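Local coordinates for protein endo-1,4-beta-mannanase (Eisenia fetida, PDB 5Y6T) that probably hydrolyses internal beta-1,4-mannosidic bonds of mannans as a cold-adapted endo-mannanase of glycoside hydrolase family 5, at residues A145-V150 and K216-K221; V224-W229 and N242-N247; W69-G74 and Q139-Q144; D310-A315 and C321-W326. All blocks are in the same frame, centred on the assembly; numbering follows the deposited sequence. Where two conformers were deposited one is given.

Interaction 1: residues A145-V150 and K216-K221; sequences ALVPMV and KRADPK
Val150 and Ala218 make the closest apolar meeting between 145-150 and 216-221: CG1 of Val150 lies 3.6 Å from CB of Ala218. That same valine methyl, placed anti to its backbone nitrogen (chi1 166°), also reaches the Asp219 CB at 3.7 Å, and the two side chains run roughly at right angles. One turn earlier, Val147 contributes less, its CG1 standing 4.1 Å from the Ala218 CB. Because Ala218 ends at a methyl, the backbones come near, with the Val147 and Ala218 CA atoms 5.6 Å apart.

No direct hydrogen bond crosses the gap; a water does the bridging instead, donating to Val150 O and, at 2.8 Å, to Asp219 OD2. The same OD2 takes a salt bridge from Lys221 NZ, also at 2.8 Å, on its syn side. OD1 accepts from Lys221 N to close an Asx turn, so the carboxylate is gripped through both oxygens just where the chain leaves the helix.

Helices 135-152 and 201-218 are successive outer helices of the (beta/alpha)8 barrel. Their packing continues through Leu146 on Gln211 and Ile215 and through Val147 on Ala214, while Met149 turns to helix 95-108.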
loop_
_atom_site.group_PDB
_atom_site.type_symbol
_atom_site.label_atom_id
_atom_site.label_comp_id
_atom_site.label_asym_id
_atom_site.label_seq_id
_atom_site.Cartn_x
_atom_site.Cartn_y
_atom_site.Cartn_z
ATOM N N ALA A 145 2.428 19.677 -1.983
ATOM C CA ALA A 145 2.081 18.768 -0.902
ATOM C C ALA A 145 3.086 17.593 -0.816
ATOM O O ALA A 145 3.795 17.453 0.209
ATOM C CB ALA A 145 0.615 18.312 -1.030
ATOM N N LEU A 146 3.175 16.789 -1.880
ATOM C CA LEU A 146 3.871 15.511 -1.831
ATOM C C LEU A 146 5.385 15.665 -1.656
ATOM O O LEU A 146 5.959 15.101 -0.752
ATOM C CB LEU A 146 3.549 14.700 -3.071
ATOM C CG LEU A 146 4.008 13.247 -3.142
ATOM C CD1 LEU A 146 3.514 12.370 -1.981
ATOM C CD2 LEU A 146 3.735 12.630 -4.503
ATOM N N VAL A 147 6.014 16.426 -2.556
ATOM C CA VAL A 147 7.468 16.545 -2.508
ATOM C C VAL A 147 7.936 17.120 -1.196
ATOM O O VAL A 147 8.824 16.528 -0.571
ATOM C CB VAL A 147 8.031 17.296 -3.742
ATOM C CG1 VAL A 147 9.481 17.793 -3.493
ATOM C CG2 VAL A 147 7.934 16.415 -5.024
ATOM N N PRO A 148 7.359 18.215 -0.728
ATOM C CA PRO A 148 7.820 18.731 0.571
ATOM C C PRO A 148 7.668 17.760 1.758
ATOM O O PRO A 148 8.599 17.634 2.571
ATOM C CB PRO A 148 6.939 19.951 0.790
ATOM C CG PRO A 148 6.667 20.419 -0.626
ATOM C CD PRO A 148 6.373 19.129 -1.357
ATOM N N MET A 149 6.524 17.059 1.797
ATOM C CA MET A 149 6.292 16.038 2.801
ATOM C C MET A 149 7.308 14.883 2.736
ATOM O O MET A 149 7.893 14.469 3.728
ATOM C CB MET A 149 4.845 15.545 2.724
ATOM C CG MET A 149 4.560 14.421 3.654
ATOM S SD MET A 149 2.801 14.079 3.698
ATOM C CE MET A 149 2.491 13.755 1.996
ATOM N N VAL A 150 7.472 14.350 1.541
ATOM C CA VAL A 150 8.331 13.205 1.328
ATOM C C VAL A 150 9.772 13.596 1.723
ATOM O O VAL A 150 10.456 12.841 2.345
ATOM C CB VAL A 150 8.214 12.724 -0.096
ATOM C CG1 VAL A 150 9.356 11.756 -0.406
ATOM C CG2 VAL A 150 6.860 12.044 -0.337
ATOM N N LYS A 216 10.455 9.529 -5.444
ATOM C CA LYS A 216 11.830 9.038 -5.553
ATOM C C LYS A 216 12.816 10.181 -5.819
ATOM O O LYS A 216 13.975 10.080 -5.474
ATOM C CB LYS A 216 11.855 7.940 -6.615
ATOM C CG LYS A 216 11.218 6.688 -6.031
ATOM C CD LYS A 216 11.402 5.512 -6.893
ATOM C CE LYS A 216 10.958 4.301 -6.172
ATOM N NZ LYS A 216 11.324 3.109 -6.963
ATOM N N ARG A 217 12.393 11.228 -6.479
ATOM C CA ARG A 217 13.230 12.446 -6.542
ATOM C C ARG A 217 13.371 13.084 -5.216
ATOM O O ARG A 217 14.468 13.565 -4.886
ATOM C CB ARG A 217 12.663 13.434 -7.567
ATOM C CG ARG A 217 12.779 12.929 -8.965
ATOM C CD ARG A 217 12.642 14.038 -10.017
ATOM N NE ARG A 217 12.935 13.418 -11.278
ATOM C CZ ARG A 217 12.032 12.807 -12.039
ATOM N NH1 ARG A 217 10.780 12.821 -11.698
ATOM N NH2 ARG A 217 12.414 12.193 -13.148
ATOM N N ALA A 218 12.290 13.131 -4.425
ATOM C CA ALA A 218 12.317 13.796 -3.114
ATOM C C ALA A 218 13.072 12.964 -2.099
ATOM O O ALA A 218 13.660 13.518 -1.164
ATOM C CB ALA A 218 10.902 14.051 -2.655
ATOM N N ASP A 219 13.043 11.621 -2.268
ATOM C CA ASP A 219 13.676 10.677 -1.346
ATOM C C ASP A 219 14.227 9.519 -2.127
ATOM O O ASP A 219 13.563 8.541 -2.373
ATOM C CB ASP A 219 12.711 10.180 -0.286
ATOM C CG ASP A 219 13.408 9.309 0.774
ATOM O OD1 ASP A 219 14.585 8.885 0.588
ATOM O OD2 ASP A 219 12.756 8.976 1.765
ATOM N N PRO A 220 15.460 9.668 -2.652
ATOM C CA PRO A 220 16.019 8.659 -3.511
ATOM C C PRO A 220 16.377 7.326 -2.870
ATOM O O PRO A 220 16.857 6.458 -3.575
ATOM C CB PRO A 220 17.343 9.341 -4.046
ATOM C CG PRO A 220 17.079 10.779 -3.900
ATOM C CD PRO A 220 16.366 10.845 -2.545
ATOM N N LYS A 221 16.129 7.118 -1.586
ATOM C CA LYS A 221 16.298 5.789 -1.044
ATOM C C LYS A 221 15.003 5.083 -0.674
ATOM O O LYS A 221 15.036 3.901 -0.364
ATOM C CB LYS A 221 17.293 5.787 0.095
ATOM C CG LYS A 221 17.013 6.698 1.235
ATOM C CD LYS A 221 15.744 6.314 1.991
ATOM C CE LYS A 221 15.482 7.296 3.083
ATOM N NZ LYS A 221 14.067 7.218 3.576
HETATM O O HOH W 1 10.159 9.913 2.449
#

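Interaction 2: residues V224-W229 and N242-N247; sequences VTLGSW and NYYTDN
Leu226 sends its CG anti to the backbone nitrogen (chi1 -175°), which carries the isobutyl group out from the strand toward Tyr244. Tyr244 answers with its ring anti to its own carbonyl carbon (chi1 -51°), and the two side chains meet at about a right angle. The result is a CH-pi contact of nearly ideal form: Leu226 CD1 sits 3.7 Å from the centroid of the Tyr244 ring and only 5° off the ring normal. Leu226 CD1 is almost equidistant from the six ring carbons, 3.9 Å from Tyr244 CE1. The opposite face of the ring has Tyr243 CB near its rim.

Strand 223-228 is the fifth strand of the (beta/alpha)8 barrel, and the contact belongs to the beta-alpha-beta unit that runs from it through helix 246-253 to strand 262-266. Tyr244 comes just before that helix, whose N-cap is Thr245. An Asx turn holds the Tyr244 backbone, Asn242 OD1 accepting from Tyr244 N at 3.0 Å.

Ser228 OG approaches obliquely, 3.2 Å from Tyr244 CE2, but its polar partners are Glu169 OE2 and Gln234 NE2. Tyr244 OH also hydrogen-bonds to Glu169 OE2, so this one carboxylate oxygen is held by both hydroxyls. A leucine in place of Tyr244 has no hydroxyl or ring, so Glu169 OE2 would probably be held less firmly and Leu226 CD1 would lose the flat face it rests on. Leu226 also packs against Ile208 of helix 201-218.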
loop_
_atom_site.group_PDB
_atom_site.type_symbol
_atom_site.label_atom_id
_atom_site.label_comp_id
_atom_site.label_asym_id
_atom_site.label_seq_id
_atom_site.Cartn_x
_atom_site.Cartn_y
_atom_site.Cartn_z
ATOM N N VAL A 224 8.680 2.272 -2.883
ATOM C CA VAL A 224 7.290 2.552 -3.196
ATOM C C VAL A 224 6.637 1.216 -3.580
ATOM O O VAL A 224 7.250 0.324 -4.182
ATOM C CB VAL A 224 7.178 3.600 -4.306
ATOM C CG1 VAL A 224 5.741 3.794 -4.738
ATOM C CG2 VAL A 224 7.847 4.899 -3.831
ATOM N N THR A 225 5.384 1.074 -3.173
ATOM C CA THR A 225 4.588 -0.093 -3.562
ATOM C C THR A 225 3.233 0.430 -4.130
ATOM O O THR A 225 2.986 1.645 -4.208
ATOM C CB THR A 225 4.472 -1.110 -2.397
ATOM O OG1 THR A 225 3.805 -2.324 -2.872
ATOM C CG2 THR A 225 3.788 -0.507 -1.122
ATOM N N LEU A 226 2.364 -0.523 -4.480
ATOM C CA LEU A 226 1.054 -0.267 -5.061
ATOM C C LEU A 226 0.240 -1.542 -4.815
ATOM O O LEU A 226 0.613 -2.630 -5.246
ATOM C CB LEU A 226 1.268 0.003 -6.597
ATOM C CG LEU A 226 0.008 0.404 -7.383
ATOM C CD1 LEU A 226 -1.106 -0.599 -7.503
ATOM C CD2 LEU A 226 -0.532 1.726 -6.902
ATOM N N GLY A 227 -0.832 -1.447 -4.038
ATOM C CA GLY A 227 -1.629 -2.553 -3.589
ATOM C C GLY A 227 -2.802 -2.801 -4.539
ATOM O O GLY A 227 -3.814 -2.089 -4.488
ATOM N N SER A 228 -2.741 -3.848 -5.371
ATOM C CA SER A 228 -3.878 -4.176 -6.227
ATOM C C SER A 228 -4.934 -5.026 -5.459
ATOM O O SER A 228 -4.602 -5.741 -4.512
ATOM C CB SER A 228 -3.508 -4.963 -7.534
ATOM O OG SER A 228 -2.862 -4.075 -8.421
ATOM N N TRP A 229 -6.172 -4.936 -5.903
ATOM C CA TRP A 229 -7.250 -5.588 -5.183
ATOM C C TRP A 229 -7.277 -7.122 -5.311
ATOM O O TRP A 229 -7.911 -7.792 -4.514
ATOM C CB TRP A 229 -8.573 -4.988 -5.613
ATOM C CG TRP A 229 -9.460 -5.855 -6.491
ATOM C CD1 TRP A 229 -10.680 -6.385 -6.096
ATOM C CD2 TRP A 229 -9.291 -6.210 -7.881
ATOM N NE1 TRP A 229 -11.246 -7.029 -7.164
ATOM C CE2 TRP A 229 -10.444 -6.922 -8.271
ATOM C CE3 TRP A 229 -8.311 -5.964 -8.861
ATOM C CZ2 TRP A 229 -10.601 -7.439 -9.562
ATOM C CZ3 TRP A 229 -8.470 -6.484 -10.126
ATOM C CH2 TRP A 229 -9.627 -7.209 -10.483
ATOM N N ASN A 242 -0.100 -7.711 -15.629
ATOM C CA ASN A 242 0.547 -6.843 -14.648
ATOM C C ASN A 242 0.608 -5.388 -15.114
ATOM O O ASN A 242 1.395 -5.022 -16.011
ATOM C CB ASN A 242 1.936 -7.372 -14.277
ATOM C CG ASN A 242 2.545 -6.630 -13.106
ATOM O OD1 ASN A 242 2.092 -5.583 -12.690
ATOM N ND2 ASN A 242 3.585 -7.203 -12.550
ATOM N N TYR A 243 -0.275 -4.579 -14.556
ATOM C CA TYR A 243 -0.462 -3.209 -14.991
ATOM C C TYR A 243 0.522 -2.257 -14.373
ATOM O O TYR A 243 0.575 -1.110 -14.758
ATOM C CB TYR A 243 -1.883 -2.775 -14.699
ATOM C CG TYR A 243 -2.829 -3.477 -15.540
ATOM C CD1 TYR A 243 -3.085 -3.063 -16.857
ATOM C CD2 TYR A 243 -3.538 -4.576 -15.048
ATOM C CE1 TYR A 243 -3.952 -3.768 -17.636
ATOM C CE2 TYR A 243 -4.433 -5.305 -15.852
ATOM C CZ TYR A 243 -4.648 -4.867 -17.161
ATOM O OH TYR A 243 -5.528 -5.572 -17.964
ATOM N N TYR A 244 1.384 -2.735 -13.473
ATOM C CA TYR A 244 2.221 -1.796 -12.701
ATOM C C TYR A 244 3.709 -2.132 -12.841
ATOM O O TYR A 244 4.533 -1.729 -12.031
ATOM C CB TYR A 244 1.779 -1.773 -11.200
ATOM C CG TYR A 244 0.296 -1.543 -11.094
ATOM C CD1 TYR A 244 -0.226 -0.310 -11.271
ATOM C CD2 TYR A 244 -0.587 -2.616 -10.998
ATOM C CE1 TYR A 244 -1.595 -0.090 -11.293
ATOM C CE2 TYR A 244 -1.946 -2.393 -10.952
ATOM C CZ TYR A 244 -2.455 -1.130 -11.097
ATOM O OH TYR A 244 -3.856 -0.941 -11.092
ATOM N N THR A 245 4.029 -2.815 -13.933
ATOM C CA THR A 245 5.415 -3.004 -14.325
ATOM C C THR A 245 6.052 -1.688 -14.665
ATOM O O THR A 245 5.380 -0.722 -14.987
ATOM C CB THR A 245 5.527 -3.912 -15.550
ATOM O OG1 THR A 245 4.870 -3.278 -16.643
ATOM C CG2 THR A 245 4.881 -5.293 -15.273
ATOM N N ASP A 246 7.388 -1.661 -14.658
ATOM C CA ASP A 246 8.130 -0.454 -15.050
ATOM C C ASP A 246 7.714 -0.024 -16.432
ATOM O O ASP A 246 7.423 1.138 -16.662
ATOM C CB ASP A 246 9.633 -0.696 -15.061
ATOM C CG ASP A 246 10.198 -1.047 -13.715
ATOM O OD1 ASP A 246 9.508 -1.219 -12.691
ATOM O OD2 ASP A 246 11.420 -1.107 -13.639
ATOM N N ASN A 247 7.599 -0.987 -17.351
ATOM C CA ASN A 247 7.280 -0.609 -18.696
ATOM C C ASN A 247 5.867 -0.006 -18.795
ATOM O O ASN A 247 5.742 1.018 -19.429
ATOM C CB ASN A 247 7.388 -1.787 -19.654
ATOM C CG ASN A 247 7.086 -1.387 -21.060
ATOM O OD1 ASN A 247 7.921 -0.773 -21.735
ATOM N ND2 ASN A 247 5.869 -1.664 -21.496
#

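Interaction 3: residues W69-G74 and Q139-Q144; sequences WVHCDG and QTYIDQ
His71 and Tyr141 reach for each other from opposite directions and meet at their polar ends. Tyr141, with CG anti to its backbone nitrogen (chi1 -180°), extends straight off helix 135-152 toward the barrel, and its OH comes to 2.7 Å from His71 NE2 in a hydrogen bond that either partner could donate. The hydroxyl lies in the plane of the imidazole, at its edge. Within that plane Tyr141 OH is shifted toward His71 CD2, 3.2 Å away, and the bond is bent, at 138°. The rings themselves are steeply turned, their planes at 79° and centroids 5.4 Å apart, in an oblique arrangement that is neither a stack nor edge-to-face.

His71 sits where strand 65-72 turns a corner and opens a type II' beta turn, closed by Gly74 N bonding to His71 O at 2.9 Å. Trp118 of strand 112-119 meets both aromatic rings, and Met95 of helix 95-108 touches the His71 side chain.

On its other nitrogen, ND1, the histidine bonds to Thr77 OG1. Both ring nitrogens are therefore engaged in a buried setting, which fixes the rotation of the imidazole: turning it over by 180° would bring carbons to the places of NE2 and ND1. The Tyr141 hydroxyl is likewise satisfied, so a long side chain from an outer helix ends in a polar bond rather than in purely apolar packing.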
loop_
_atom_site.group_PDB
_atom_site.type_symbol
_atom_site.label_atom_id
_atom_site.label_comp_id
_atom_site.label_asym_id
_atom_site.label_seq_id
_atom_site.Cartn_x
_atom_site.Cartn_y
_atom_site.Cartn_z
ATOM N N TRP A 69 -3.429 4.710 5.905
ATOM C CA TRP A 69 -3.930 5.514 4.788
ATOM C C TRP A 69 -4.084 6.962 5.193
ATOM O O TRP A 69 -4.479 7.251 6.344
ATOM C CB TRP A 69 -5.271 5.008 4.337
ATOM C CG TRP A 69 -5.363 3.613 3.799
ATOM C CD1 TRP A 69 -4.391 2.642 3.776
ATOM C CD2 TRP A 69 -6.512 3.033 3.195
ATOM N NE1 TRP A 69 -4.907 1.462 3.230
ATOM C CE2 TRP A 69 -6.200 1.692 2.862
ATOM C CE3 TRP A 69 -7.810 3.494 2.927
ATOM C CZ2 TRP A 69 -7.135 0.830 2.256
ATOM C CZ3 TRP A 69 -8.709 2.642 2.316
ATOM C CH2 TRP A 69 -8.376 1.330 1.992
ATOM N N VAL A 70 -3.893 7.849 4.226
ATOM C CA VAL A 70 -3.883 9.301 4.531
ATOM C C VAL A 70 -4.990 10.033 3.802
ATOM O O VAL A 70 -6.030 10.286 4.437
ATOM C CB VAL A 70 -2.502 9.945 4.269
ATOM C CG1 VAL A 70 -2.474 11.417 4.650
ATOM C CG2 VAL A 70 -1.373 9.163 4.980
ATOM N N HIS A 71 -4.869 10.398 2.541
ATOM C CA HIS A 71 -5.896 11.254 1.946
ATOM C C HIS A 71 -7.213 10.524 1.642
ATOM O O HIS A 71 -8.303 11.173 1.594
ATOM C CB HIS A 71 -5.448 11.881 0.629
ATOM C CG HIS A 71 -4.152 12.635 0.711
ATOM N ND1 HIS A 71 -3.936 13.652 1.613
ATOM C CD2 HIS A 71 -3.076 12.609 -0.098
ATOM C CE1 HIS A 71 -2.749 14.206 1.381
ATOM N NE2 HIS A 71 -2.201 13.575 0.348
ATOM N N CYS A 72 -7.096 9.241 1.324
ATOM C CA CYS A 72 -8.274 8.379 1.065
ATOM C C CYS A 72 -9.017 8.888 -0.162
ATOM O O CYS A 72 -8.453 8.911 -1.277
ATOM C CB CYS A 72 -9.153 8.250 2.338
ATOM S SG CYS A 72 -8.284 7.407 3.688
ATOM N N ASP A 73 -10.206 9.426 -0.014
ATOM C CA ASP A 73 -10.965 9.914 -1.164
ATOM C C ASP A 73 -10.797 11.420 -1.409
ATOM O O ASP A 73 -11.428 11.972 -2.237
ATOM C CB ASP A 73 -12.472 9.629 -0.936
ATOM C CG ASP A 73 -13.013 10.322 0.321
ATOM O OD1 ASP A 73 -12.328 11.089 0.981
ATOM O OD2 ASP A 73 -14.162 10.118 0.662
ATOM N N GLY A 74 -9.850 12.062 -0.720
ATOM C CA GLY A 74 -9.581 13.507 -0.870
ATOM C C GLY A 74 -10.597 14.447 -0.227
ATOM O O GLY A 74 -10.622 15.616 -0.538
ATOM N N GLN A 139 0.344 18.359 -10.876
ATOM C CA GLN A 139 1.678 18.867 -10.604
ATOM C C GLN A 139 1.688 19.774 -9.335
ATOM O O GLN A 139 2.681 19.837 -8.658
ATOM C CB GLN A 139 2.224 19.673 -11.793
ATOM C CG GLN A 139 3.702 19.970 -11.649
ATOM C CD GLN A 139 4.590 18.748 -11.678
ATOM O OE1 GLN A 139 4.296 17.715 -12.362
ATOM N NE2 GLN A 139 5.644 18.785 -10.855
ATOM N N THR A 140 0.588 20.497 -9.053
ATOM C CA THR A 140 0.477 21.260 -7.833
ATOM C C THR A 140 0.394 20.379 -6.581
ATOM O O THR A 140 1.003 20.643 -5.543
ATOM C CB THR A 140 -0.657 22.320 -7.916
ATOM O OG1 THR A 140 -1.973 21.692 -7.910
ATOM C CG2 THR A 140 -0.373 23.271 -9.071
ATOM N N TYR A 141 -0.353 19.288 -6.664
ATOM C CA TYR A 141 -0.266 18.235 -5.627
ATOM C C TYR A 141 1.156 17.813 -5.380
ATOM O O TYR A 141 1.664 17.772 -4.222
ATOM C CB TYR A 141 -1.186 17.002 -5.909
ATOM C CG TYR A 141 -1.031 15.989 -4.793
ATOM C CD1 TYR A 141 -1.524 16.249 -3.534
ATOM C CD2 TYR A 141 -0.342 14.770 -4.988
ATOM C CE1 TYR A 141 -1.263 15.378 -2.491
ATOM C CE2 TYR A 141 -0.099 13.919 -3.977
ATOM C CZ TYR A 141 -0.592 14.195 -2.723
ATOM O OH TYR A 141 -0.322 13.360 -1.646
ATOM N N ILE A 142 1.848 17.475 -6.467
ATOM C CA ILE A 142 3.213 17.008 -6.342
ATOM C C ILE A 142 4.148 18.039 -5.692
ATOM O O ILE A 142 4.910 17.730 -4.786
ATOM C CB ILE A 142 3.749 16.577 -7.744
ATOM C CG1 ILE A 142 3.087 15.241 -8.131
ATOM C CG2 ILE A 142 5.211 16.384 -7.759
ATOM C CD1 ILE A 142 3.271 14.787 -9.570
ATOM N N ASP A 143 4.028 19.267 -6.117
ATOM C CA ASP A 143 5.030 20.297 -5.776
ATOM C C ASP A 143 4.713 20.918 -4.447
ATOM O O ASP A 143 5.647 21.231 -3.694
ATOM C CB ASP A 143 4.984 21.418 -6.800
ATOM C CG ASP A 143 5.640 21.061 -8.127
ATOM O OD1 ASP A 143 6.389 20.053 -8.247
ATOM O OD2 ASP A 143 5.302 21.816 -9.050
ATOM N N GLN A 144 3.413 21.091 -4.125
ATOM C CA GLN A 144 2.976 21.832 -2.940
ATOM C C GLN A 144 2.692 20.948 -1.736
ATOM O O GLN A 144 2.696 21.385 -0.600
ATOM C CB GLN A 144 1.726 22.686 -3.187
ATOM C CG GLN A 144 1.802 23.805 -4.232
ATOM C CD GLN A 144 3.157 24.391 -4.450
ATOM O OE1 GLN A 144 3.829 24.060 -5.396
ATOM N NE2 GLN A 144 3.543 25.311 -3.600
#

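Interaction 4: residues D310-A315 and C321-W326; sequences DQFDWA and CGAWSW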
loop_
_atom_site.group_PDB
_atom_site.type_symbol
_atom_site.label_atom_id
_atom_site.label_comp_id
_atom_site.label_asym_id
_atom_site.label_seq_id
_atom_site.Cartn_x
_atom_site.Cartn_y
_atom_site.Cartn_z
ATOM N N ASP A 310 -2.935 -19.920 9.215
ATOM C CA ASP A 310 -2.686 -20.535 7.919
ATOM C C ASP A 310 -2.257 -19.482 6.856
ATOM O O ASP A 310 -1.369 -19.756 6.028
ATOM C CB ASP A 310 -3.935 -21.224 7.371
ATOM C CG ASP A 310 -4.305 -22.508 8.100
ATOM O OD1 ASP A 310 -3.427 -23.154 8.759
ATOM O OD2 ASP A 310 -5.533 -22.781 8.034
ATOM N N GLN A 311 -2.894 -18.325 6.897
ATOM C CA GLN A 311 -2.662 -17.318 5.916
ATOM C C GLN A 311 -1.284 -16.686 6.116
ATOM O O GLN A 311 -0.489 -16.606 5.171
ATOM C CB GLN A 311 -3.781 -16.303 5.998
ATOM C CG GLN A 311 -5.167 -16.808 5.633
ATOM C CD GLN A 311 -6.288 -15.865 5.945
ATOM O OE1 GLN A 311 -6.306 -15.214 7.010
ATOM N NE2 GLN A 311 -7.253 -15.739 5.020
ATOM N N PHE A 312 -0.958 -16.249 7.330
ATOM C CA PHE A 312 0.406 -15.716 7.600
ATOM C C PHE A 312 1.465 -16.760 7.329
ATOM O O PHE A 312 2.546 -16.434 6.734
ATOM C CB PHE A 312 0.574 -15.228 9.009
ATOM C CG PHE A 312 0.012 -13.839 9.234
ATOM C CD1 PHE A 312 -1.313 -13.653 9.573
ATOM C CD2 PHE A 312 0.865 -12.739 9.185
ATOM C CE1 PHE A 312 -1.831 -12.377 9.801
ATOM C CE2 PHE A 312 0.367 -11.444 9.373
ATOM C CZ PHE A 312 -0.969 -11.249 9.749
ATOM N N ASP A 313 1.180 -18.012 7.671
ATOM C CA ASP A 313 2.144 -19.069 7.423
ATOM C C ASP A 313 2.444 -19.225 5.912
ATOM O O ASP A 313 3.566 -19.440 5.519
ATOM C CB ASP A 313 1.712 -20.432 8.049
ATOM C CG ASP A 313 2.870 -21.423 8.081
ATOM O OD1 ASP A 313 3.765 -21.238 8.958
ATOM O OD2 ASP A 313 2.962 -22.281 7.163
ATOM N N TRP A 314 1.415 -19.204 5.103
ATOM C CA TRP A 314 1.530 -19.381 3.674
ATOM C C TRP A 314 2.400 -18.254 3.133
ATOM O O TRP A 314 3.287 -18.475 2.364
ATOM C CB TRP A 314 0.158 -19.359 3.031
ATOM C CG TRP A 314 0.226 -19.561 1.549
ATOM C CD1 TRP A 314 0.291 -18.620 0.579
ATOM C CD2 TRP A 314 0.307 -20.832 0.883
ATOM N NE1 TRP A 314 0.451 -19.210 -0.659
ATOM C CE2 TRP A 314 0.426 -20.579 -0.487
ATOM C CE3 TRP A 314 0.290 -22.183 1.346
ATOM C CZ2 TRP A 314 0.493 -21.632 -1.468
ATOM C CZ3 TRP A 314 0.370 -23.219 0.393
ATOM C CH2 TRP A 314 0.518 -22.924 -1.007
ATOM N N ALA A 315 2.121 -17.009 3.549
ATOM C CA ALA A 315 2.861 -15.867 3.019
ATOM C C ALA A 315 4.367 -16.029 3.295
ATOM O O ALA A 315 5.213 -15.795 2.446
ATOM C CB ALA A 315 2.369 -14.608 3.654
ATOM N N CYS A 321 7.087 -11.410 0.526
ATOM C CA CYS A 321 7.905 -10.576 1.347
ATOM C C CYS A 321 7.145 -9.859 2.482
ATOM O O CYS A 321 7.703 -9.064 3.204
ATOM C CB CYS A 321 8.681 -9.548 0.522
ATOM S SG CYS A 321 7.680 -8.219 -0.216
ATOM N N GLY A 322 5.870 -10.154 2.607
ATOM C CA GLY A 322 5.082 -9.610 3.690
ATOM C C GLY A 322 3.652 -10.126 3.632
ATOM O O GLY A 322 3.202 -10.729 2.640
ATOM N N ALA A 323 2.971 -9.858 4.761
ATOM C CA ALA A 323 1.598 -10.163 4.975
ATOM C C ALA A 323 0.985 -9.131 5.940
ATOM O O ALA A 323 1.477 -9.007 7.028
ATOM C CB ALA A 323 1.514 -11.559 5.543
ATOM N N TRP A 324 0.000 -8.366 5.451
ATOM C CA TRP A 324 -0.700 -7.405 6.254
ATOM C C TRP A 324 -2.172 -7.732 6.298
ATOM O O TRP A 324 -2.835 -7.649 5.305
ATOM C CB TRP A 324 -0.527 -5.999 5.762
ATOM C CG TRP A 324 0.907 -5.503 5.821
ATOM C CD1 TRP A 324 1.805 -5.700 6.822
ATOM C CD2 TRP A 324 1.565 -4.694 4.844
ATOM N NE1 TRP A 324 2.984 -5.084 6.504
ATOM C CE2 TRP A 324 2.852 -4.463 5.289
ATOM C CE3 TRP A 324 1.183 -4.166 3.611
ATOM C CZ2 TRP A 324 3.771 -3.691 4.540
ATOM C CZ3 TRP A 324 2.070 -3.415 2.873
ATOM C CH2 TRP A 324 3.344 -3.152 3.350
ATOM N N SER A 325 -2.657 -8.098 7.501
ATOM C CA SER A 325 -4.072 -8.420 7.675
ATOM C C SER A 325 -4.984 -7.200 7.646
ATOM O O SER A 325 -4.542 -6.062 7.852
ATOM C CB SER A 325 -4.225 -9.218 8.967
ATOM O OG SER A 325 -3.798 -8.480 10.094
ATOM N N TRP A 326 -6.277 -7.462 7.449
ATOM C CA TRP A 326 -7.289 -6.444 7.349
ATOM C C TRP A 326 -8.287 -6.598 8.558
ATOM O O TRP A 326 -8.951 -7.629 8.669
ATOM C CB TRP A 326 -8.066 -6.549 6.021
ATOM C CG TRP A 326 -8.983 -5.400 5.850
ATOM C CD1 TRP A 326 -10.331 -5.355 6.122
ATOM C CD2 TRP A 326 -8.612 -4.083 5.447
ATOM N NE1 TRP A 326 -10.819 -4.058 5.934
ATOM C CE2 TRP A 326 -9.791 -3.275 5.472
ATOM C CE3 TRP A 326 -7.400 -3.498 5.021
ATOM C CZ2 TRP A 326 -9.768 -1.901 5.148
ATOM C CZ3 TRP A 326 -7.411 -2.155 4.668
ATOM C CH2 TRP A 326 -8.590 -1.386 4.732
#
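Phe312 and Ala315, one turn apart on helix 308-317, are the two residues of 310-315 that meet strand 322-325. Ala315 CB meets Ala323 CB at 3.7 Å, methyl against methyl. Phe312 CD2 lies 3.9 Å from the same Ala323 CB, so that methyl is touched by both helix residues. Further out on the ring, Phe312 CE2 is 3.6 Å from Ala323 O, and CZ reaches Ser325 CB at 3.9 Å. Ser325 CB and Ala323 O both come up obliquely, whereas Ser325 OG lies at the ring edge, in its plane.

The ring gets there because CG of Phe312 is anti to its carbonyl carbon (chi1 -80°), which swings the far end toward the strand. The axes of 310-315 and 322-325 run close to antiparallel, at 158°, and approach to 8.1 Å, as expected where a barrel helix leads into the next strand, here the eighth of the (beta/alpha)8 barrel.

Beyond this layer, Phe298 meets the Phe312 ring edge-to-face, and Leu345 and Leu348 of helix 338-348 also pack on it. An alanine in place of Phe312 has no ring to fill the space beside Ala323 and Ser325 CB, so a gap is likely to open there and the edge-to-face contact with Phe298 would be lost.

No hydrogen bond crosses between 310-315 and 321-326: the Ser325 hydroxyl bonds to Gln341 OE1 instead, and what joins them is van der Waals packing of two methyls, a serine methylene and one ring.

Along the chain interaction 3 comes first, then interactions 1, 2 and 4, each closing before the next opens. Interactions 1 and 3 share helix 135-152, with centres about 12 Å apart, and probable backbone hydrogen bonds, such as Leu146 N to Tyr141 O, join them. Helix 201-218 of interaction 1 leads through a short turn into strand 223-228 of interaction 2. Interactions 2, 3 and 4 all reach the same barrel sheet. Although the centres of interactions 3 and 4 are about 29 Å apart, on opposite sides of the chain's centre, Trp69 packs against Trp326. Together they sample the (beta/alpha)8 scaffold around its circumference: helix to helix outside, helix or loop to strand within.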